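Local coordinates for protein cellulase CEL9M (Clostridium cellulolyticum, PDB 1IA6) that probably cleaves internal beta-1,4-glucosidic bonds in cellulose and related beta-glucans, as a family 9 endoglucanase, at residues 73-81 with 315-323; 95-106 with 158-169. All blocks are in the same frame, centred on the assembly; numbering follows the deposited sequence. Where two conformers were deposited one is given.

Contact 1 of 2, residues 73-81 with 315-323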
loop_
_atom_site.group_PDB
_atom_site.type_symbol
_atom_site.label_atom_id
_atom_site.label_comp_id
_atom_site.label_asym_id
_atom_site.label_seq_id
_atom_site.Cartn_x
_atom_site.Cartn_y
_atom_site.Cartn_z
ATOM N N ILE A 73 4.801 -2.279 1.254
ATOM C CA ILE A 73 3.979 -3.452 1.543
ATOM C C ILE A 73 3.975 -4.435 0.376
ATOM O O ILE A 73 3.967 -5.650 0.584
ATOM C CB ILE A 73 2.526 -3.049 1.890
ATOM C CG1 ILE A 73 2.523 -2.163 3.137
ATOM C CG2 ILE A 73 1.657 -4.292 2.083
ATOM C CD1 ILE A 73 3.382 -2.669 4.279
ATOM N N LEU A 74 3.971 -3.917 -0.846
ATOM C CA LEU A 74 4.013 -4.786 -2.019
ATOM C C LEU A 74 5.362 -5.500 -2.040
ATOM O O LEU A 74 5.438 -6.694 -2.326
ATOM C CB LEU A 74 3.842 -3.974 -3.304
ATOM C CG LEU A 74 2.434 -3.462 -3.609
ATOM C CD1 LEU A 74 2.496 -2.492 -4.782
ATOM C CD2 LEU A 74 1.510 -4.644 -3.927
ATOM N N GLY A 75 6.425 -4.764 -1.730
ATOM C CA GLY A 75 7.752 -5.358 -1.704
ATOM C C GLY A 75 7.857 -6.422 -0.624
ATOM O O GLY A 75 8.511 -7.445 -0.811
ATOM N N TRP A 76 7.209 -6.181 0.513
ATOM C CA TRP A 76 7.232 -7.131 1.618
ATOM C C TRP A 76 6.513 -8.417 1.208
ATOM O O TRP A 76 6.955 -9.517 1.545
ATOM C CB TRP A 76 6.562 -6.512 2.856
ATOM C CG TRP A 76 6.754 -7.287 4.132
ATOM C CD1 TRP A 76 7.761 -8.162 4.417
ATOM C CD2 TRP A 76 5.949 -7.204 5.317
ATOM N NE1 TRP A 76 7.638 -8.629 5.702
ATOM C CE2 TRP A 76 6.534 -8.058 6.279
ATOM C CE3 TRP A 76 4.793 -6.489 5.658
ATOM C CZ2 TRP A 76 6.001 -8.219 7.563
ATOM C CZ3 TRP A 76 4.261 -6.650 6.939
ATOM C CH2 TRP A 76 4.868 -7.508 7.873
ATOM N N SER A 77 5.417 -8.264 0.473
ATOM C CA SER A 77 4.632 -9.402 0.008
ATOM C C SER A 77 5.477 -10.328 -0.864
ATOM O O SER A 77 5.458 -11.549 -0.695
ATOM C CB SER A 77 3.420 -8.914 -0.796
ATOM O OG SER A 77 2.616 -8.027 -0.035
ATOM N N LEU A 78 6.220 -9.738 -1.793
ATOM C CA LEU A 78 7.065 -10.503 -2.706
ATOM C C LEU A 78 8.220 -11.167 -1.958
ATOM O O LEU A 78 8.590 -12.306 -2.243
ATOM C CB LEU A 78 7.620 -9.589 -3.800
ATOM C CG LEU A 78 8.474 -10.244 -4.893
ATOM C CD1 LEU A 78 7.653 -11.292 -5.633
ATOM C CD2 LEU A 78 8.964 -9.177 -5.855
ATOM N N TYR A 79 8.785 -10.442 -0.999
ATOM C CA TYR A 79 9.900 -10.946 -0.207
ATOM C C TYR A 79 9.518 -12.144 0.660
ATOM O O TYR A 79 10.253 -13.129 0.728
ATOM C CB TYR A 79 10.447 -9.832 0.692
ATOM C CG TYR A 79 11.639 -10.248 1.530
ATOM C CD1 TYR A 79 12.908 -10.362 0.966
ATOM C CD2 TYR A 79 11.494 -10.532 2.886
ATOM C CE1 TYR A 79 14.008 -10.746 1.736
ATOM C CE2 TYR A 79 12.582 -10.918 3.664
ATOM C CZ TYR A 79 13.834 -11.021 3.083
ATOM O OH TYR A 79 14.913 -11.387 3.853
ATOM N N GLU A 80 8.367 -12.061 1.320
ATOM C CA GLU A 80 7.913 -13.132 2.207
ATOM C C GLU A 80 7.219 -14.306 1.522
ATOM O O GLU A 80 7.323 -15.442 1.987
ATOM C CB GLU A 80 6.958 -12.571 3.266
ATOM C CG GLU A 80 7.535 -11.475 4.156
ATOM C CD GLU A 80 8.551 -11.984 5.168
ATOM O OE1 GLU A 80 8.649 -13.213 5.373
ATOM O OE2 GLU A 80 9.245 -11.144 5.776
ATOM N N PHE A 81 6.502 -14.038 0.433
ATOM C CA PHE A 81 5.766 -15.090 -0.265
ATOM C C PHE A 81 6.134 -15.221 -1.739
ATOM O O PHE A 81 5.267 -15.446 -2.582
ATOM C CB PHE A 81 4.258 -14.831 -0.144
ATOM C CG PHE A 81 3.774 -14.691 1.275
ATOM C CD1 PHE A 81 3.863 -15.758 2.165
ATOM C CD2 PHE A 81 3.235 -13.487 1.724
ATOM C CE1 PHE A 81 3.422 -15.628 3.486
ATOM C CE2 PHE A 81 2.791 -13.348 3.042
ATOM C CZ PHE A 81 2.887 -14.422 3.922
ATOM N N MET A 315 -2.796 -10.057 6.540
ATOM C CA MET A 315 -1.488 -10.238 5.924
ATOM C C MET A 315 -0.403 -10.381 6.994
ATOM O O MET A 315 0.455 -11.261 6.904
ATOM C CB MET A 315 -1.146 -9.057 5.009
ATOM C CG MET A 315 0.216 -9.211 4.344
ATOM S SD MET A 315 0.820 -7.716 3.563
ATOM C CE MET A 315 2.560 -8.113 3.429
ATOM N N VAL A 316 -0.438 -9.513 8.003
ATOM C CA VAL A 316 0.548 -9.564 9.077
ATOM C C VAL A 316 0.478 -10.909 9.799
ATOM O O VAL A 316 1.508 -11.515 10.102
ATOM C CB VAL A 316 0.326 -8.421 10.097
ATOM C CG1 VAL A 316 1.358 -8.508 11.216
ATOM C CG2 VAL A 316 0.428 -7.074 9.390
ATOM N N MET A 317 -0.735 -11.379 10.070
ATOM C CA MET A 317 -0.906 -12.661 10.742
ATOM C C MET A 317 -0.328 -13.808 9.915
ATOM O O MET A 317 0.254 -14.740 10.466
ATOM C CB MET A 317 -2.386 -12.933 11.018
ATOM C CG MET A 317 -3.012 -11.974 12.007
ATOM S SD MET A 317 -4.742 -12.375 12.302
ATOM C CE MET A 317 -5.005 -11.556 13.886
ATOM N N LEU A 318 -0.484 -13.748 8.595
ATOM C CA LEU A 318 0.048 -14.813 7.745
ATOM C C LEU A 318 1.572 -14.790 7.660
ATOM O O LEU A 318 2.207 -15.837 7.521
ATOM C CB LEU A 318 -0.560 -14.744 6.339
ATOM C CG LEU A 318 -2.055 -15.071 6.265
ATOM C CD1 LEU A 318 -2.479 -15.160 4.811
ATOM C CD2 LEU A 318 -2.338 -16.388 6.978
ATOM N N VAL A 319 2.167 -13.603 7.735
ATOM C CA VAL A 319 3.624 -13.511 7.698
ATOM C C VAL A 319 4.133 -14.132 8.997
ATOM O O VAL A 319 5.105 -14.887 9.004
ATOM C CB VAL A 319 4.096 -12.044 7.603
ATOM C CG1 VAL A 319 5.615 -11.973 7.700
ATOM C CG2 VAL A 319 3.630 -11.442 6.288
ATOM N N TYR A 320 3.452 -13.815 10.094
ATOM C CA TYR A 320 3.804 -14.346 11.405
ATOM C C TYR A 320 3.708 -15.873 11.402
ATOM O O TYR A 320 4.550 -16.558 11.986
ATOM C CB TYR A 320 2.855 -13.779 12.465
ATOM C CG TYR A 320 3.069 -14.329 13.853
ATOM C CD1 TYR A 320 4.134 -13.893 14.639
ATOM C CD2 TYR A 320 2.205 -15.285 14.385
ATOM C CE1 TYR A 320 4.332 -14.396 15.927
ATOM C CE2 TYR A 320 2.394 -15.795 15.667
ATOM C CZ TYR A 320 3.458 -15.344 16.432
ATOM O OH TYR A 320 3.640 -15.834 17.708
ATOM N N CYS A 321 2.684 -16.404 10.737
ATOM C CA CYS A 321 2.476 -17.851 10.684
ATOM C C CYS A 321 3.558 -18.651 9.961
ATOM O O CYS A 321 3.609 -19.875 10.082
ATOM C CB CYS A 321 1.109 -18.167 10.071
ATOM S SG CYS A 321 -0.264 -17.859 11.202
ATOM N N LYS A 322 4.416 -17.972 9.208
ATOM C CA LYS A 322 5.490 -18.667 8.506
ATOM C C LYS A 322 6.393 -19.367 9.518
ATOM O O LYS A 322 6.773 -20.523 9.329
ATOM C CB LYS A 322 6.326 -17.684 7.683
ATOM C CG LYS A 322 5.617 -17.136 6.455
ATOM C CD LYS A 322 6.493 -16.139 5.707
ATOM C CE LYS A 322 7.788 -16.779 5.220
ATOM N NZ LYS A 322 8.656 -15.795 4.512
ATOM N N GLN A 323 6.725 -18.665 10.596
ATOM C CA GLN A 323 7.590 -19.227 11.625
ATOM C C GLN A 323 6.835 -19.758 12.838
ATOM O O GLN A 323 7.296 -20.685 13.500
ATOM C CB GLN A 323 8.608 -18.182 12.084
ATOM C CG GLN A 323 9.522 -17.685 10.979
ATOM C CD GLN A 323 10.660 -16.837 11.506
ATOM O OE1 GLN A 323 10.446 -15.893 12.267
ATOM N NE2 GLN A 323 11.882 -17.167 11.097
#
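Lys322 reaches past Phe81 to Glu80 and ties the C-terminal parts of helices 64-80 and 306-323. Both helices belong to the (alpha/alpha)6 barrel of glycoside hydrolase family 9. Their axes here run 11.6 Å apart at 28°, close to parallel. The Lys322 chain starts with CB directed at the other helix. Lys322 CG then passes Phe81 CE1 at 4.0 Å. CD packs obliquely on the same atom. A bend at chi3 (61°) turns the tail toward Glu80, and CE comes beside Glu80 O. NZ ends in a two-point grip. Lys322 NZ donates to Glu80 OE1 at 2.7 Å, in a salt bridge nearly along the C-O axis. Lys322 NZ also donates to Glu80 O at 2.9 Å, in the carbonyl plane on a lone pair. Trp76, one turn earlier in the same helix, uses the other oxygen: Trp76 NE1 donates to Glu80 OE2 at 3.0 Å, on the anti side and 24° out of the carboxylate plane. Both carboxylate oxygens are thus held. Val319 fills the middle, with CG2 over one face of the Trp76 ring, toward its rim, and close to Phe81 as well. Nearer the N-terminal side of both segments, the extended Met315 places its CE 3.5 Å from Trp76 CE3.

Contact 2 of 2, residues 95-106 with 158-169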
loop_
_atom_site.group_PDB
_atom_site.type_symbol
_atom_site.label_atom_id
_atom_site.label_comp_id
_atom_site.label_asym_id
_atom_site.label_seq_id
_atom_site.Cartn_x
_atom_site.Cartn_y
_atom_site.Cartn_z
ATOM N N LEU A 95 7.070 -7.349 -10.366
ATOM C CA LEU A 95 8.324 -6.603 -10.416
ATOM C C LEU A 95 8.186 -5.330 -11.239
ATOM O O LEU A 95 8.809 -4.313 -10.931
ATOM C CB LEU A 95 9.451 -7.484 -10.972
ATOM C CG LEU A 95 9.933 -8.554 -9.987
ATOM C CD1 LEU A 95 10.902 -9.505 -10.675
ATOM C CD2 LEU A 95 10.592 -7.883 -8.797
ATOM N N GLN A 96 7.369 -5.381 -12.285
ATOM C CA GLN A 96 7.153 -4.200 -13.104
ATOM C C GLN A 96 6.432 -3.125 -12.287
ATOM O O GLN A 96 6.789 -1.953 -12.363
ATOM C CB GLN A 96 6.333 -4.552 -14.347
ATOM C CG GLN A 96 6.972 -5.646 -15.192
ATOM C CD GLN A 96 6.279 -5.845 -16.523
ATOM O OE1 GLN A 96 5.052 -5.878 -16.594
ATOM N NE2 GLN A 96 7.066 -5.990 -17.586
ATOM N N GLN A 97 5.433 -3.520 -11.500
ATOM C CA GLN A 97 4.687 -2.555 -10.687
ATOM C C GLN A 97 5.625 -1.915 -9.673
ATOM O O GLN A 97 5.587 -0.705 -9.447
ATOM C CB GLN A 97 3.528 -3.235 -9.944
ATOM C CG GLN A 97 2.623 -4.103 -10.817
ATOM C CD GLN A 97 2.019 -3.347 -11.982
ATOM O OE1 GLN A 97 2.734 -2.746 -12.783
ATOM N NE2 GLN A 97 0.696 -3.380 -12.088
ATOM N N LEU A 98 6.475 -2.738 -9.071
ATOM C CA LEU A 98 7.421 -2.251 -8.076
ATOM C C LEU A 98 8.461 -1.308 -8.674
ATOM O O LEU A 98 8.757 -0.259 -8.101
ATOM C CB LEU A 98 8.116 -3.431 -7.388
ATOM C CG LEU A 98 7.202 -4.223 -6.449
ATOM C CD1 LEU A 98 7.833 -5.558 -6.094
ATOM C CD2 LEU A 98 6.943 -3.400 -5.198
ATOM N N LYS A 99 9.009 -1.663 -9.829
ATOM C CA LYS A 99 10.014 -0.805 -10.438
ATOM C C LYS A 99 9.418 0.536 -10.849
ATOM O O LYS A 99 10.120 1.551 -10.876
ATOM C CB LYS A 99 10.664 -1.481 -11.647
ATOM C CG LYS A 99 11.950 -0.775 -12.087
ATOM C CD LYS A 99 12.697 -1.550 -13.156
ATOM C CE LYS A 99 14.065 -0.932 -13.437
ATOM N NZ LYS A 99 13.952 0.484 -13.880
ATOM N N TYR A 100 8.124 0.554 -11.160
ATOM C CA TYR A 100 7.492 1.809 -11.542
ATOM C C TYR A 100 7.497 2.732 -10.320
ATOM O O TYR A 100 7.604 3.955 -10.455
ATOM C CB TYR A 100 6.061 1.583 -12.026
ATOM C CG TYR A 100 5.592 2.650 -12.995
ATOM C CD1 TYR A 100 6.008 2.636 -14.327
ATOM C CD2 TYR A 100 4.761 3.686 -12.577
ATOM C CE1 TYR A 100 5.606 3.629 -15.223
ATOM C CE2 TYR A 100 4.351 4.688 -13.464
ATOM C CZ TYR A 100 4.779 4.653 -14.783
ATOM O OH TYR A 100 4.394 5.647 -15.662
ATOM N N PHE A 101 7.379 2.144 -9.130
ATOM C CA PHE A 101 7.415 2.918 -7.885
ATOM C C PHE A 101 8.841 3.408 -7.631
ATOM O O PHE A 101 9.079 4.597 -7.432
ATOM C CB PHE A 101 7.030 2.062 -6.666
ATOM C CG PHE A 101 5.558 2.024 -6.359
ATOM C CD1 PHE A 101 4.912 3.137 -5.827
ATOM C CD2 PHE A 101 4.833 0.851 -6.539
ATOM C CE1 PHE A 101 3.564 3.078 -5.474
ATOM C CE2 PHE A 101 3.488 0.781 -6.190
ATOM C CZ PHE A 101 2.852 1.896 -5.655
ATOM N N THR A 102 9.793 2.480 -7.623
ATOM C CA THR A 102 11.167 2.854 -7.319
ATOM C C THR A 102 11.818 3.812 -8.307
ATOM O O THR A 102 12.609 4.659 -7.900
ATOM C CB THR A 102 12.056 1.601 -7.100
ATOM O OG1 THR A 102 12.075 0.794 -8.278
ATOM C CG2 THR A 102 11.511 0.777 -5.940
ATOM N N ASP A 103 11.486 3.707 -9.592
ATOM C CA ASP A 103 12.058 4.628 -10.576
ATOM C C ASP A 103 11.662 6.051 -10.190
ATOM O O ASP A 103 12.446 6.995 -10.326
ATOM C CB ASP A 103 11.525 4.341 -11.984
ATOM C CG ASP A 103 12.232 3.180 -12.659
ATOM O OD1 ASP A 103 13.272 2.722 -12.143
ATOM O OD2 ASP A 103 11.746 2.738 -13.719
ATOM N N TYR A 104 10.428 6.193 -9.717
ATOM C CA TYR A 104 9.896 7.485 -9.303
ATOM C C TYR A 104 10.600 7.990 -8.042
ATOM O O TYR A 104 10.966 9.160 -7.958
ATOM C CB TYR A 104 8.381 7.353 -9.084
ATOM C CG TYR A 104 7.694 8.545 -8.454
ATOM C CD1 TYR A 104 7.718 9.803 -9.060
ATOM C CD2 TYR A 104 6.986 8.403 -7.259
ATOM C CE1 TYR A 104 7.050 10.890 -8.490
ATOM C CE2 TYR A 104 6.316 9.482 -6.682
ATOM C CZ TYR A 104 6.353 10.720 -7.303
ATOM O OH TYR A 104 5.689 11.785 -6.730
ATOM N N PHE A 105 10.805 7.111 -7.067
ATOM C CA PHE A 105 11.482 7.518 -5.840
ATOM C C PHE A 105 12.905 8.004 -6.121
ATOM O O PHE A 105 13.359 8.991 -5.537
ATOM C CB PHE A 105 11.538 6.363 -4.834
ATOM C CG PHE A 105 10.189 5.856 -4.411
ATOM C CD1 PHE A 105 9.095 6.717 -4.325
ATOM C CD2 PHE A 105 10.013 4.520 -4.086
ATOM C CE1 PHE A 105 7.842 6.247 -3.922
ATOM C CE2 PHE A 105 8.767 4.038 -3.682
ATOM C CZ PHE A 105 7.681 4.903 -3.601
ATOM N N LEU A 106 13.605 7.308 -7.013
ATOM C CA LEU A 106 14.973 7.682 -7.352
ATOM C C LEU A 106 15.028 9.045 -8.041
ATOM O O LEU A 106 15.897 9.859 -7.737
ATOM C CB LEU A 106 15.616 6.610 -8.240
ATOM C CG LEU A 106 15.926 5.274 -7.552
ATOM C CD1 LEU A 106 16.464 4.275 -8.572
ATOM C CD2 LEU A 106 16.935 5.496 -6.436
ATOM N N THR A 158 9.666 5.120 2.235
ATOM C CA THR A 158 10.287 5.114 0.915
ATOM C C THR A 158 11.599 4.340 1.004
ATOM O O THR A 158 11.932 3.560 0.115
ATOM C CB THR A 158 10.544 6.554 0.421
ATOM O OG1 THR A 158 9.310 7.281 0.445
ATOM C CG2 THR A 158 11.083 6.549 -1.002
ATOM N N SER A 159 12.333 4.547 2.092
ATOM C CA SER A 159 13.592 3.840 2.306
ATOM C C SER A 159 13.332 2.333 2.346
ATOM O O SER A 159 14.039 1.551 1.706
ATOM C CB SER A 159 14.232 4.294 3.622
ATOM O OG SER A 159 15.412 3.558 3.911
ATOM N N ALA A 160 12.312 1.926 3.098
ATOM C CA ALA A 160 11.981 0.509 3.217
ATOM C C ALA A 160 11.608 -0.072 1.862
ATOM O O ALA A 160 12.006 -1.184 1.529
ATOM C CB ALA A 160 10.833 0.312 4.211
ATOM N N ALA A 161 10.840 0.680 1.081
ATOM C CA ALA A 161 10.432 0.217 -0.240
ATOM C C ALA A 161 11.656 0.008 -1.129
ATOM O O ALA A 161 11.710 -0.946 -1.907
ATOM C CB ALA A 161 9.488 1.235 -0.886
ATOM N N LEU A 162 12.632 0.907 -1.012
ATOM C CA LEU A 162 13.853 0.829 -1.812
ATOM C C LEU A 162 14.763 -0.312 -1.360
ATOM O O LEU A 162 15.395 -0.971 -2.187
ATOM C CB LEU A 162 14.605 2.161 -1.759
ATOM C CG LEU A 162 13.951 3.301 -2.549
ATOM C CD1 LEU A 162 14.620 4.626 -2.203
ATOM C CD2 LEU A 162 14.051 3.010 -4.047
ATOM N N THR A 163 14.831 -0.545 -0.053
ATOM C CA THR A 163 15.656 -1.633 0.466
ATOM C C THR A 163 15.038 -2.962 0.047
ATOM O O THR A 163 15.742 -3.901 -0.321
ATOM C CB THR A 163 15.745 -1.591 1.999
ATOM O OG1 THR A 163 16.333 -0.351 2.402
ATOM C CG2 THR A 163 16.607 -2.750 2.522
ATOM N N LEU A 164 13.713 -3.044 0.105
ATOM C CA LEU A 164 13.042 -4.273 -0.299
ATOM C C LEU A 164 13.267 -4.516 -1.786
ATOM O O LEU A 164 13.387 -5.661 -2.220
ATOM C CB LEU A 164 11.550 -4.200 0.035
ATOM C CG LEU A 164 11.273 -4.595 1.488
ATOM C CD1 LEU A 164 9.918 -4.067 1.956
ATOM C CD2 LEU A 164 11.346 -6.108 1.600
ATOM N N MET A 165 13.346 -3.446 -2.573
ATOM C CA MET A 165 13.588 -3.619 -4.001
ATOM C C MET A 165 15.000 -4.182 -4.187
ATOM O O MET A 165 15.225 -5.050 -5.032
ATOM C CB MET A 165 13.444 -2.292 -4.756
ATOM C CG MET A 165 13.489 -2.463 -6.272
ATOM S SD MET A 165 12.219 -3.623 -6.850
ATOM C CE MET A 165 12.100 -3.187 -8.579
ATOM N N TYR A 166 15.952 -3.694 -3.394
ATOM C CA TYR A 166 17.317 -4.205 -3.481
ATOM C C TYR A 166 17.274 -5.711 -3.223
ATOM O O TYR A 166 17.854 -6.497 -3.969
ATOM C CB TYR A 166 18.216 -3.536 -2.436
ATOM C CG TYR A 166 19.485 -4.309 -2.132
ATOM C CD1 TYR A 166 20.544 -4.342 -3.042
ATOM C CD2 TYR A 166 19.610 -5.040 -0.948
ATOM C CE1 TYR A 166 21.699 -5.091 -2.780
ATOM C CE2 TYR A 166 20.762 -5.793 -0.675
ATOM C CZ TYR A 166 21.799 -5.812 -1.600
ATOM O OH TYR A 166 22.928 -6.562 -1.355
ATOM N N LEU A 167 16.565 -6.105 -2.170
ATOM C CA LEU A 167 16.454 -7.515 -1.804
ATOM C C LEU A 167 15.728 -8.352 -2.854
ATOM O O LEU A 167 16.102 -9.496 -3.102
ATOM C CB LEU A 167 15.740 -7.653 -0.457
ATOM C CG LEU A 167 16.490 -7.066 0.746
ATOM C CD1 LEU A 167 15.568 -7.000 1.960
ATOM C CD2 LEU A 167 17.721 -7.916 1.035
ATOM N N ASN A 168 14.700 -7.779 -3.474
ATOM C CA ASN A 168 13.920 -8.497 -4.479
ATOM C C ASN A 168 14.463 -8.414 -5.907
ATOM O O ASN A 168 14.073 -9.207 -6.760
ATOM C CB ASN A 168 12.468 -7.985 -4.507
ATOM C CG ASN A 168 11.703 -8.283 -3.229
ATOM O OD1 ASN A 168 11.835 -9.357 -2.652
ATOM N ND2 ASN A 168 10.874 -7.331 -2.795
ATOM N N TYR A 169 15.365 -7.472 -6.165
ATOM C CA TYR A 169 15.878 -7.270 -7.521
ATOM C C TYR A 169 17.369 -7.539 -7.742
ATOM O O TYR A 169 17.835 -7.537 -8.885
ATOM C CB TYR A 169 15.567 -5.828 -7.939
ATOM C CG TYR A 169 15.234 -5.632 -9.401
ATOM C CD1 TYR A 169 14.111 -6.233 -9.968
ATOM C CD2 TYR A 169 16.009 -4.797 -10.204
ATOM C CE1 TYR A 169 13.763 -6.000 -11.297
ATOM C CE2 TYR A 169 15.671 -4.558 -11.533
ATOM C CZ TYR A 169 14.546 -5.162 -12.071
ATOM O OH TYR A 169 14.196 -4.909 -13.377
#
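Met165 is a knob that sits in a hole formed by Leu95, Leu98, Lys99 and Thr102. Its CG leaves anti to the backbone N, and the chain then bends at chi2 (56°). The bend brings Met165 SD to 4.1 Å from Leu98 CB. It also lays the terminal Met165 CE on the backbone of the facing helix, 3.7 Å from Lys99 N. Met165 CE also lies over one face of the Tyr169 ring, toward the rim. Thr102 meets the stem of Met165 at about a right angle, with Thr102 CG2 3.8 Å from Met165 CG. Its OG1 occupies the position between the backbone N and the carbonyl carbon and is hydrogen-bonded to Tyr176 OH. This leaves the methyl to face Met165 and Leu162 CD2.

Helices 91-107 and 152-169 are two members of the family 9 (alpha/alpha)6 barrel, and helix 64-80 packs against both. No hydrogen bond joins the two segments; the contact is made by van der Waals packing of mostly apolar groups.

At one end the Phe105 ring is sandwiched. Thr158 CG2 makes a CH-pi contact over one face, 3.9 Å from the Phe105 ring centroid and 22° off the normal. Phe101 O lies above the opposite face. Leu162 CD2 comes in at the ring edge, while Ala161 CB approaches obliquely, 4.0 Å from Phe105 CE2. Thr158 OG1 is hydrogen-bonded to Ile154 O, and its methyl CG2, anti to the backbone N, points at the ring.

At the other end Leu95 CD2 touches the edge of the Tyr169 ring, 4.1 Å from Tyr169 CD1. Tyr169 OH lies 3.7 Å from Lys99 CD. Beyond that point Lys99 bends at its last torsion, and Lys99 NZ forms a salt bridge within its own helix to the syn lone pair of Asp103 OD1, 2.9 Å away.

Both contacts join helices of the same barrel, and their centres lie about 17 Å apart. Contact 1 is the more buried. Contact 2 is partly buried, with several side chains that reach solvent in part. Helix 64-80 connects them. One side of it carries contact 1, and another packs Leu74 on Leu98 and Leu78 on Leu95. Asn168 ND2 also probably donates to Gly75 O, which links residues 158-169 to the same helix. The chemistry differs. Contact 1 adds a charged pair, toward the C-terminal parts of the helices, to its aromatic and sulfur packing. Contact 2 is mostly apolar across the interface and keeps its salt bridge within one helix.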